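Local coordinates for protein cellulase IBT99 (Metagenomes, PDB 6WBT) that probably hydrolyses 6-phospho-alpha-glucosides as a family 4 glycosidase, and binds NAD, glucose 6-phosphate and manganese, at residues 84-89 against 128-133; 123-128 against 401-406. All coordinates share one frame; numbering follows the deposited sequence.

Contact 1 of 2, residues 84-89 against 128-133; sequences AQMRVG and VQLIDY. With NAD (nicotinamide-adenine-dinucleotide), chain G.
L130 meets A84 and M86 where the loop after strand 81-84 of the Rossmann fold packs on helix 114-136. The leucine reaches both with a single branch. Its CD2 lies 3.7 Å from A84 CB and 3.9 Å from CE of M86, which is present as selenomethionine. In M86, CG sits between the backbone N and the carbonyl carbon (chi1 68°), and the chain bends again at chi3. This course lays the chain across one face of the adenine of NAD. M86 CB is 3.7 Å from NAD C4A, and M86 CE is 3.9 Å from NAD N1A. M86 therefore lies between the adenine and L130, touching both. C10 of strand 5-10 also touches M86 and L130.

R87 turns to the diphosphate instead. Its NE donates to the bridging NAD O3 at 3.0 Å, an almost straight bond (168°) in the guanidinium plane. NH2 is shared between NAD O2N at 2.9 Å and NAD O5D at 3.1 Å. C3D of the nicotinamide-side ribose lies over one face of the guanidinium, displaced toward its rim. The other terminal nitrogen, NH1, forms a salt bridge to E110, which helps fix the group. A leucine in place of R87 would probably leave the diphosphate without these three bonds and E110 without this partner. The R87 N also donates to NAD O4B at 3.3 Å, with an angle of 150°.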
ATOM      1  N   ALA A  84      -2.806 -19.987  28.982  1.00 48.55           N
ATOM      2  CA  ALA A  84      -3.109 -21.156  28.170  1.00 46.87           C
ATOM      3  C   ALA A  84      -1.832 -21.905  27.815  1.00 46.21           C
ATOM      4  O   ALA A  84      -0.865 -21.307  27.331  1.00 43.94           O
ATOM      5  CB  ALA A  84      -3.850 -20.747  26.897  1.00 44.79           C
ATOM      6  N   GLN A  85      -1.836 -23.212  28.054  1.00 47.90           N
ATOM      7  CA  GLN A  85      -0.718 -24.071  27.680  1.00 48.77           C
ATOM      8  C   GLN A  85      -1.258 -25.436  27.259  1.00 49.91           C
ATOM      9  O   GLN A  85      -0.768 -26.486  27.678  1.00 51.23           O
ATOM     10  CB  GLN A  85       0.292 -24.185  28.821  1.00 49.70           C
ATOM     11  CG  GLN A  85      -0.302 -24.608  30.155  1.00 51.40           C
ATOM     12  CD  GLN A  85       0.745 -24.720  31.244  1.00 54.35           C
ATOM     13  OE1 GLN A  85       1.817 -24.122  31.154  1.00 55.40           O
ATOM     14  NE2 GLN A  85       0.441 -25.492  32.280  1.00 54.95           N
HETATM   15  N   MSE A  86      -2.286 -25.430  26.417  1.00 49.80           N
HETATM   16  CA  MSE A  86      -2.911 -26.663  25.960  1.00 51.36           C
HETATM   17  C   MSE A  86      -2.093 -27.331  24.862  1.00 52.35           C
HETATM   18  O   MSE A  86      -1.327 -26.678  24.155  1.00 51.15           O
HETATM   19  CB  MSE A  86      -4.329 -26.388  25.453  1.00 52.82           C
HETATM   20  CG  MSE A  86      -4.376 -25.574  24.167  1.00 54.99           C
HETATM   21 SE   MSE A  86      -6.187 -25.282  23.504  0.71 56.84          SE
HETATM   22  CE  MSE A  86      -6.890 -24.239  24.993  1.00 56.76           C
ATOM     23  N   ARG A  87      -2.261 -28.647  24.734  1.00 53.83           N
ATOM     24  CA  ARG A  87      -1.689 -29.426  23.636  1.00 52.81           C
ATOM     25  C   ARG A  87      -2.797 -30.356  23.153  1.00 52.90           C
ATOM     26  O   ARG A  87      -2.938 -31.476  23.654  1.00 56.04           O
ATOM     27  CB  ARG A  87      -0.445 -30.197  24.073  1.00 52.82           C
ATOM     28  CG  ARG A  87       0.210 -30.985  22.948  1.00 53.53           C
ATOM     29  CD  ARG A  87       1.344 -31.859  23.454  1.00 55.13           C
ATOM     30  NE  ARG A  87       2.445 -31.078  24.010  1.00 56.60           N
ATOM     31  CZ  ARG A  87       3.468 -30.618  23.297  1.00 57.06           C
ATOM     32  NH1 ARG A  87       3.532 -30.857  21.994  1.00 58.06           N
ATOM     33  NH2 ARG A  87       4.427 -29.917  23.886  1.00 56.25           N
ATOM     34  N   VAL A  88      -3.590 -29.878  22.191  1.00 49.57           N
ATOM     35  CA  VAL A  88      -4.698 -30.672  21.676  1.00 48.19           C
ATOM     36  C   VAL A  88      -4.158 -31.951  21.058  1.00 49.46           C
ATOM     37  O   VAL A  88      -3.256 -31.923  20.211  1.00 48.20           O
ATOM     38  CB  VAL A  88      -5.516 -29.858  20.663  1.00 47.43           C
ATOM     39  CG1 VAL A  88      -6.684 -30.686  20.147  1.00 46.02           C
ATOM     40  CG2 VAL A  88      -6.010 -28.565  21.296  1.00 47.51           C
ATOM     41  N   GLY A  89      -4.713 -33.085  21.483  1.00 51.20           N
ATOM     42  CA  GLY A  89      -4.210 -34.379  21.090  1.00 51.09           C
ATOM     43  C   GLY A  89      -3.113 -34.925  21.976  1.00 50.32           C
ATOM     44  O   GLY A  89      -2.808 -36.122  21.891  1.00 50.28           O
ATOM     45  N   VAL A 128     -10.436 -21.121  20.079  1.00 48.01           N
ATOM     46  CA  VAL A 128     -11.582 -20.228  19.930  1.00 47.51           C
ATOM     47  C   VAL A 128     -12.603 -20.489  21.031  1.00 47.97           C
ATOM     48  O   VAL A 128     -13.216 -19.556  21.565  1.00 47.42           O
ATOM     49  CB  VAL A 128     -12.200 -20.382  18.527  1.00 46.66           C
ATOM     50  CG1 VAL A 128     -13.481 -19.572  18.411  1.00 46.61           C
ATOM     51  CG2 VAL A 128     -11.203 -19.948  17.461  1.00 45.93           C
ATOM     52  N   GLN A 129     -12.793 -21.761  21.396  1.00 48.47           N
ATOM     53  CA  GLN A 129     -13.690 -22.087  22.498  1.00 49.06           C
ATOM     54  C   GLN A 129     -13.177 -21.530  23.818  1.00 46.89           C
ATOM     55  O   GLN A 129     -13.974 -21.130  24.675  1.00 47.39           O
ATOM     56  CB  GLN A 129     -13.877 -23.602  22.593  1.00 49.86           C
ATOM     57  CG  GLN A 129     -14.980 -24.030  23.544  1.00 51.75           C
ATOM     58  CD  GLN A 129     -15.227 -25.525  23.510  1.00 55.06           C
ATOM     59  OE1 GLN A 129     -14.292 -26.323  23.578  1.00 55.94           O
ATOM     60  NE2 GLN A 129     -16.492 -25.912  23.402  1.00 56.88           N
ATOM     61  N   LEU A 130     -11.853 -21.492  24.000  1.00 43.05           N
ATOM     62  CA  LEU A 130     -11.290 -20.860  25.187  1.00 42.46           C
ATOM     63  C   LEU A 130     -11.585 -19.365  25.204  1.00 44.89           C
ATOM     64  O   LEU A 130     -11.826 -18.781  26.267  1.00 44.98           O
ATOM     65  CB  LEU A 130      -9.783 -21.110  25.248  1.00 38.83           C
ATOM     66  CG  LEU A 130      -8.981 -20.324  26.291  1.00 39.15           C
ATOM     67  CD1 LEU A 130      -9.449 -20.651  27.696  1.00 40.81           C
ATOM     68  CD2 LEU A 130      -7.492 -20.600  26.142  1.00 39.54           C
ATOM     69  N   ILE A 131     -11.574 -18.731  24.029  1.00 45.17           N
ATOM     70  CA  ILE A 131     -11.878 -17.306  23.945  1.00 44.12           C
ATOM     71  C   ILE A 131     -13.326 -17.049  24.344  1.00 45.15           C
ATOM     72  O   ILE A 131     -13.621 -16.144  25.134  1.00 44.33           O
ATOM     73  CB  ILE A 131     -11.586 -16.779  22.527  1.00 42.78           C
ATOM     74  CG1 ILE A 131     -10.104 -16.951  22.179  1.00 43.74           C
ATOM     75  CG2 ILE A 131     -12.007 -15.326  22.406  1.00 42.34           C
ATOM     76  CD1 ILE A 131      -9.178 -16.051  22.963  1.00 44.88           C
ATOM     77  N   ASP A 132     -14.250 -17.849  23.805  1.00 46.32           N
ATOM     78  CA  ASP A 132     -15.667 -17.648  24.090  1.00 49.03           C
ATOM     79  C   ASP A 132     -16.000 -17.941  25.547  1.00 53.50           C
ATOM     80  O   ASP A 132     -16.968 -17.388  26.083  1.00 56.49           O
ATOM     81  CB  ASP A 132     -16.514 -18.515  23.160  1.00 48.10           C
ATOM     82  CG  ASP A 132     -16.325 -18.157  21.699  1.00 49.14           C
ATOM     83  OD1 ASP A 132     -16.188 -16.953  21.393  1.00 49.59           O
ATOM     84  OD2 ASP A 132     -16.306 -19.077  20.856  1.00 48.98           O
ATOM     85  N   TYR A 133     -15.223 -18.808  26.203  1.00 52.72           N
ATOM     86  CA  TYR A 133     -15.408 -19.032  27.633  1.00 51.79           C
ATOM     87  C   TYR A 133     -15.151 -17.755  28.421  1.00 52.01           C
ATOM     88  O   TYR A 133     -15.925 -17.394  29.316  1.00 54.23           O
ATOM     89  CB  TYR A 133     -14.483 -20.150  28.117  1.00 51.43           C
ATOM     90  CG  TYR A 133     -14.980 -21.546  27.824  1.00 51.70           C
ATOM     91  CD1 TYR A 133     -16.338 -21.829  27.791  1.00 53.01           C
ATOM     92  CD2 TYR A 133     -14.088 -22.582  27.585  1.00 50.89           C
ATOM     93  CE1 TYR A 133     -16.795 -23.105  27.526  1.00 53.94           C
ATOM     94  CE2 TYR A 133     -14.534 -23.862  27.317  1.00 51.32           C
ATOM     95  CZ  TYR A 133     -15.889 -24.118  27.290  1.00 53.80           C
ATOM     96  OH  TYR A 133     -16.338 -25.391  27.024  1.00 55.87           O
TER
HETATM   97  PA  NAD G 503       1.308 -31.887  27.617  1.00 60.71           P
HETATM   98  O1A NAD G 503       0.768 -32.768  26.541  1.00 60.66           O
HETATM   99  O2A NAD G 503       2.257 -32.484  28.603  1.00 60.79           O
HETATM  100  O5B NAD G 503       0.079 -31.210  28.399  1.00 59.49           O
HETATM  101  C5B NAD G 503      -0.917 -30.459  27.652  1.00 58.93           C
HETATM  102  C4B NAD G 503      -2.190 -30.380  28.458  1.00 58.74           C
HETATM  103  O4B NAD G 503      -3.212 -29.683  27.695  1.00 58.72           O
HETATM  104  C3B NAD G 503      -2.821 -31.725  28.858  1.00 58.92           C
HETATM  105  O3B NAD G 503      -3.137 -31.711  30.244  1.00 58.79           O
HETATM  106  C2B NAD G 503      -4.103 -31.767  28.019  1.00 59.17           C
HETATM  107  O2B NAD G 503      -5.118 -32.588  28.555  1.00 58.27           O
HETATM  108  C1B NAD G 503      -4.449 -30.285  27.990  1.00 59.38           C
HETATM  109  N9A NAD G 503      -5.422 -29.916  26.968  1.00 60.57           N
HETATM  110  C8A NAD G 503      -5.535 -30.451  25.709  1.00 61.63           C
HETATM  111  N7A NAD G 503      -6.510 -29.932  25.006  1.00 62.42           N
HETATM  112  C5A NAD G 503      -7.088 -29.002  25.857  1.00 61.78           C
HETATM  113  C6A NAD G 503      -8.177 -28.123  25.696  1.00 61.66           C
HETATM  114  N6A NAD G 503      -8.901 -28.039  24.584  1.00 62.06           N
HETATM  115  N1A NAD G 503      -8.497 -27.327  26.744  1.00 61.36           N
HETATM  116  C2A NAD G 503      -7.765 -27.418  27.862  1.00 61.28           C
HETATM  117  N3A NAD G 503      -6.724 -28.203  28.124  1.00 61.17           N
HETATM  118  C4A NAD G 503      -6.429 -28.983  27.071  1.00 61.40           C
HETATM  119  O3  NAD G 503       2.009 -30.613  26.942  1.00 63.16           O
HETATM  120  PN  NAD G 503       3.389 -29.850  27.244  1.00 64.77           P
HETATM  121  O1N NAD G 503       3.443 -29.503  28.694  1.00 65.78           O
HETATM  122  O2N NAD G 503       4.514 -30.636  26.657  1.00 64.49           O
HETATM  123  O5D NAD G 503       3.169 -28.516  26.386  1.00 65.09           O
HETATM  124  C5D NAD G 503       1.968 -27.743  26.635  1.00 64.02           C
HETATM  125  C4D NAD G 503       1.821 -26.694  25.561  1.00 63.82           C
HETATM  126  O4D NAD G 503       2.837 -25.683  25.745  1.00 64.07           O
HETATM  127  C3D NAD G 503       2.004 -27.187  24.118  1.00 64.18           C
HETATM  128  O3D NAD G 503       0.987 -26.637  23.292  1.00 65.01           O
HETATM  129  C2D NAD G 503       3.377 -26.599  23.775  1.00 63.47           C
HETATM  130  O2D NAD G 503       3.653 -26.507  22.387  1.00 62.16           O
HETATM  131  C1D NAD G 503       3.275 -25.247  24.469  1.00 65.22           C
HETATM  132  N1N NAD G 503       4.598 -24.579  24.615  1.00 67.80           N
HETATM  133  C2N NAD G 503       4.907 -23.501  23.828  1.00 69.46           C
HETATM  134  C3N NAD G 503       6.143 -22.882  23.930  1.00 71.34           C
HETATM  135  C7N NAD G 503       6.397 -21.666  23.076  1.00 73.81           C
HETATM  136  O7N NAD G 503       7.522 -21.470  22.624  1.00 75.16           O
HETATM  137  N7N NAD G 503       5.386 -20.832  22.877  1.00 74.43           N
HETATM  138  C4N NAD G 503       7.082 -23.392  24.820  1.00 70.34           C
HETATM  139  C5N NAD G 503       6.747 -24.455  25.631  1.00 69.07           C
HETATM  140  C6N NAD G 503       5.501 -25.032  25.516  1.00 67.87           C

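Contact 2 of 2, residues 123-128 against 401-406; sequences TIYPMV and IEHSYE
Y125 touches I401 with the far end of its ring. Its hydroxyl OH lies 3.6 Å from I401 CA and 3.9 Å from I401 N, so it meets backbone and not the isoleucine branches. The same OH comes within 4.2 Å of H403 NE2. It approaches the imidazole obliquely, and the pair is a loose contact. The main polar partner of Y125 OH is the carbonyl O of A400, one residue before I401, to which it is hydrogen-bonded.

The contact joins helix 114-136 of the Rossmann-type part to the end of helix 380-402 in the family 4 C-terminal domain. The tyrosine leaves its helix with CG anti to the carbonyl carbon (chi1 -78°), which sends the ring toward that end. Helix 114-136 is kinked here, and the N atoms of Y125 and P126 make no bond to the turn before. H403 is the first residue past helix 380-402 to leave helical angles, with a positive phi of 56°.

The H403 ring is held through its other nitrogen, ND1, which is hydrogen-bonded to E441 O. Backbone bonding to K443 ties the same residue to the C-terminal tail, and P440 of that tail touches Y125. L161 of helix 151-161 packs on I401 and on V128. Between helices 114-136 and 380-402 the polar part of the contact is the Y125 hydroxyl, which gives the A400 carbonyl near the helix end a partner.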
ATOM      1  N   THR A 123      -5.661 -27.125  17.037  1.00 46.14           N
ATOM      2  CA  THR A 123      -5.687 -26.127  18.095  1.00 44.03           C
ATOM      3  C   THR A 123      -6.554 -24.915  17.767  1.00 45.06           C
ATOM      4  O   THR A 123      -6.878 -24.147  18.678  1.00 47.03           O
ATOM      5  CB  THR A 123      -4.256 -25.656  18.406  1.00 41.73           C
ATOM      6  OG1 THR A 123      -3.357 -26.768  18.308  1.00 41.04           O
ATOM      7  CG2 THR A 123      -4.163 -25.073  19.812  1.00 41.88           C
ATOM      8  N   ILE A 124      -6.949 -24.736  16.504  1.00 45.31           N
ATOM      9  CA  ILE A 124      -7.655 -23.517  16.101  1.00 44.66           C
ATOM     10  C   ILE A 124      -8.965 -23.375  16.869  1.00 46.02           C
ATOM     11  O   ILE A 124      -9.154 -22.429  17.641  1.00 46.03           O
ATOM     12  CB  ILE A 124      -7.890 -23.506  14.580  1.00 44.50           C
ATOM     13  CG1 ILE A 124      -6.559 -23.375  13.836  1.00 45.47           C
ATOM     14  CG2 ILE A 124      -8.832 -22.375  14.191  1.00 33.51           C
ATOM     15  CD1 ILE A 124      -6.699 -23.337  12.330  1.00 33.65           C
ATOM     16  N   TYR A 125      -9.888 -24.313  16.667  1.00 46.72           N
ATOM     17  CA  TYR A 125     -11.214 -24.206  17.268  1.00 48.36           C
ATOM     18  C   TYR A 125     -11.206 -24.407  18.784  1.00 49.05           C
ATOM     19  O   TYR A 125     -11.948 -23.708  19.485  1.00 51.62           O
ATOM     20  CB  TYR A 125     -12.182 -25.188  16.602  1.00 50.06           C
ATOM     21  CG  TYR A 125     -12.676 -24.711  15.255  1.00 51.72           C
ATOM     22  CD1 TYR A 125     -13.480 -23.583  15.153  1.00 52.31           C
ATOM     23  CD2 TYR A 125     -12.341 -25.385  14.089  1.00 52.98           C
ATOM     24  CE1 TYR A 125     -13.934 -23.137  13.927  1.00 53.71           C
ATOM     25  CE2 TYR A 125     -12.792 -24.946  12.856  1.00 54.06           C
ATOM     26  CZ  TYR A 125     -13.589 -23.822  12.782  1.00 54.72           C
ATOM     27  OH  TYR A 125     -14.041 -23.382  11.560  1.00 56.02           O
ATOM     28  N   PRO A 126     -10.420 -25.340  19.339  1.00 48.04           N
ATOM     29  CA  PRO A 126     -10.313 -25.393  20.808  1.00 47.36           C
ATOM     30  C   PRO A 126      -9.822 -24.098  21.429  1.00 48.17           C
ATOM     31  O   PRO A 126     -10.236 -23.763  22.546  1.00 50.19           O
ATOM     32  CB  PRO A 126      -9.329 -26.545  21.042  1.00 46.38           C
ATOM     33  CG  PRO A 126      -9.558 -27.443  19.893  1.00 47.83           C
ATOM     34  CD  PRO A 126      -9.809 -26.533  18.720  1.00 48.19           C
HETATM   35  N   MSE A 127      -8.955 -23.357  20.745  1.00 47.21           N
HETATM   36  CA  MSE A 127      -8.513 -22.054  21.233  1.00 48.21           C
HETATM   37  C   MSE A 127      -9.643 -21.035  21.150  1.00 48.38           C
HETATM   38  O   MSE A 127      -9.793 -20.190  22.032  1.00 47.72           O
HETATM   39  CB  MSE A 127      -7.300 -21.559  20.445  1.00 49.11           C
HETATM   40  CG  MSE A 127      -5.965 -22.038  20.991  1.00 50.74           C
HETATM   41 SE   MSE A 127      -5.646 -21.397  22.804  0.66 52.01          SE
HETATM   42  CE  MSE A 127      -5.919 -19.489  22.497  1.00 47.45           C
ATOM     43  N   VAL A 128     -10.436 -21.121  20.079  1.00 48.01           N
ATOM     44  CA  VAL A 128     -11.582 -20.228  19.930  1.00 47.51           C
ATOM     45  C   VAL A 128     -12.603 -20.489  21.031  1.00 47.97           C
ATOM     46  O   VAL A 128     -13.216 -19.556  21.565  1.00 47.42           O
ATOM     47  CB  VAL A 128     -12.200 -20.382  18.527  1.00 46.66           C
ATOM     48  CG1 VAL A 128     -13.481 -19.572  18.411  1.00 46.61           C
ATOM     49  CG2 VAL A 128     -11.203 -19.948  17.461  1.00 45.93           C
ATOM     50  N   ILE A 401     -11.908 -22.584   8.430  1.00 48.72           N
ATOM     51  CA  ILE A 401     -13.135 -21.795   8.440  1.00 48.66           C
ATOM     52  C   ILE A 401     -14.091 -22.271   7.356  1.00 50.34           C
ATOM     53  O   ILE A 401     -15.275 -22.513   7.611  1.00 51.50           O
ATOM     54  CB  ILE A 401     -12.805 -20.299   8.282  1.00 47.89           C
ATOM     55  CG1 ILE A 401     -11.961 -19.808   9.460  1.00 47.04           C
ATOM     56  CG2 ILE A 401     -14.083 -19.481   8.150  1.00 48.31           C
ATOM     57  CD1 ILE A 401     -11.497 -18.375   9.320  1.00 46.64           C
ATOM     58  N   GLU A 402     -13.590 -22.416   6.132  1.00 51.19           N
ATOM     59  CA  GLU A 402     -14.414 -22.761   4.983  1.00 51.73           C
ATOM     60  C   GLU A 402     -14.571 -24.262   4.785  1.00 52.97           C
ATOM     61  O   GLU A 402     -15.294 -24.676   3.873  1.00 54.21           O
ATOM     62  CB  GLU A 402     -13.823 -22.130   3.718  1.00 51.85           C
ATOM     63  CG  GLU A 402     -13.637 -20.626   3.826  1.00 54.24           C
ATOM     64  CD  GLU A 402     -12.622 -20.091   2.838  1.00 56.92           C
ATOM     65  OE1 GLU A 402     -12.181 -20.863   1.961  1.00 58.02           O
ATOM     66  OE2 GLU A 402     -12.259 -18.901   2.944  1.00 58.18           O
ATOM     67  N   HIS A 403     -13.915 -25.081   5.613  1.00 53.10           N
ATOM     68  CA  HIS A 403     -14.005 -26.540   5.527  1.00 54.00           C
ATOM     69  C   HIS A 403     -13.618 -27.040   4.137  1.00 53.63           C
ATOM     70  O   HIS A 403     -14.206 -27.987   3.611  1.00 54.34           O
ATOM     71  CB  HIS A 403     -15.403 -27.032   5.911  1.00 54.92           C
ATOM     72  CG  HIS A 403     -15.805 -26.681   7.310  1.00 57.14           C
ATOM     73  ND1 HIS A 403     -15.661 -27.553   8.367  1.00 58.20           N
ATOM     74  CD2 HIS A 403     -16.345 -25.551   7.825  1.00 57.44           C
ATOM     75  CE1 HIS A 403     -16.097 -26.976   9.472  1.00 58.08           C
ATOM     76  NE2 HIS A 403     -16.517 -25.761   9.171  1.00 57.63           N
ATOM     77  N   SER A 404     -12.619 -26.400   3.539  1.00 51.58           N
ATOM     78  CA  SER A 404     -12.216 -26.677   2.167  1.00 49.61           C
ATOM     79  C   SER A 404     -10.999 -27.595   2.164  1.00 50.06           C
ATOM     80  O   SER A 404      -9.955 -27.250   2.726  1.00 50.67           O
ATOM     81  CB  SER A 404     -11.913 -25.378   1.421  1.00 45.30           C
ATOM     82  OG  SER A 404     -11.422 -25.638   0.118  1.00 44.26           O
ATOM     83  N   TYR A 405     -11.143 -28.761   1.530  1.00 49.22           N
ATOM     84  CA  TYR A 405     -10.010 -29.665   1.368  1.00 48.13           C
ATOM     85  C   TYR A 405      -8.945 -29.066   0.459  1.00 47.88           C
ATOM     86  O   TYR A 405      -7.748 -29.303   0.666  1.00 47.99           O
ATOM     87  CB  TYR A 405     -10.492 -31.009   0.816  1.00 48.12           C
ATOM     88  CG  TYR A 405      -9.387 -31.973   0.442  1.00 48.99           C
ATOM     89  CD1 TYR A 405      -8.883 -32.017  -0.853  1.00 48.21           C
ATOM     90  CD2 TYR A 405      -8.856 -32.849   1.379  1.00 50.01           C
ATOM     91  CE1 TYR A 405      -7.877 -32.896  -1.200  1.00 49.49           C
ATOM     92  CE2 TYR A 405      -7.849 -33.735   1.041  1.00 51.38           C
ATOM     93  CZ  TYR A 405      -7.364 -33.754  -0.250  1.00 51.72           C
ATOM     94  OH  TYR A 405      -6.362 -34.632  -0.593  1.00 52.46           O
ATOM     95  N   GLU A 406      -9.356 -28.288  -0.545  1.00 48.00           N
ATOM     96  CA  GLU A 406      -8.399 -27.727  -1.490  1.00 49.19           C
ATOM     97  C   GLU A 406      -7.535 -26.651  -0.847  1.00 47.31           C
ATOM     98  O   GLU A 406      -6.356 -26.516  -1.195  1.00 46.77           O
ATOM     99  CB  GLU A 406      -9.135 -27.162  -2.706  1.00 50.51           C
ATOM    100  CG  GLU A 406      -8.250 -26.938  -3.918  1.00 52.07           C
ATOM    101  CD  GLU A 406      -9.040 -26.522  -5.142  1.00 55.87           C
ATOM    102  OE1 GLU A 406      -8.685 -25.498  -5.763  1.00 56.35           O
ATOM    103  OE2 GLU A 406     -10.021 -27.217  -5.481  1.00 57.39           O
TER

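Overall arrangement
Contact 1 is buried and contact 2 lies near the surface, with centres about 13 Å apart. Both use helix 114-136, with V128 common to their ranges but touching neither partner segment. The helix meets loop 84-89 in one and the end of helix 380-402 in the other. In contact 1 the segments meet through apolar groups, and the polar bonds run between the loop and NAD. In contact 2 a hydroxyl lies against backbone and bonds just beyond the segment. The two also touch directly, M86 CE lying 3.8 Å from M127 SE and V88 CG2 3.9 Å from P126 CB. Helix 114-136 thus lies between the NAD-binding loop and the end of helix 380-402, which belongs to the C-terminal domain.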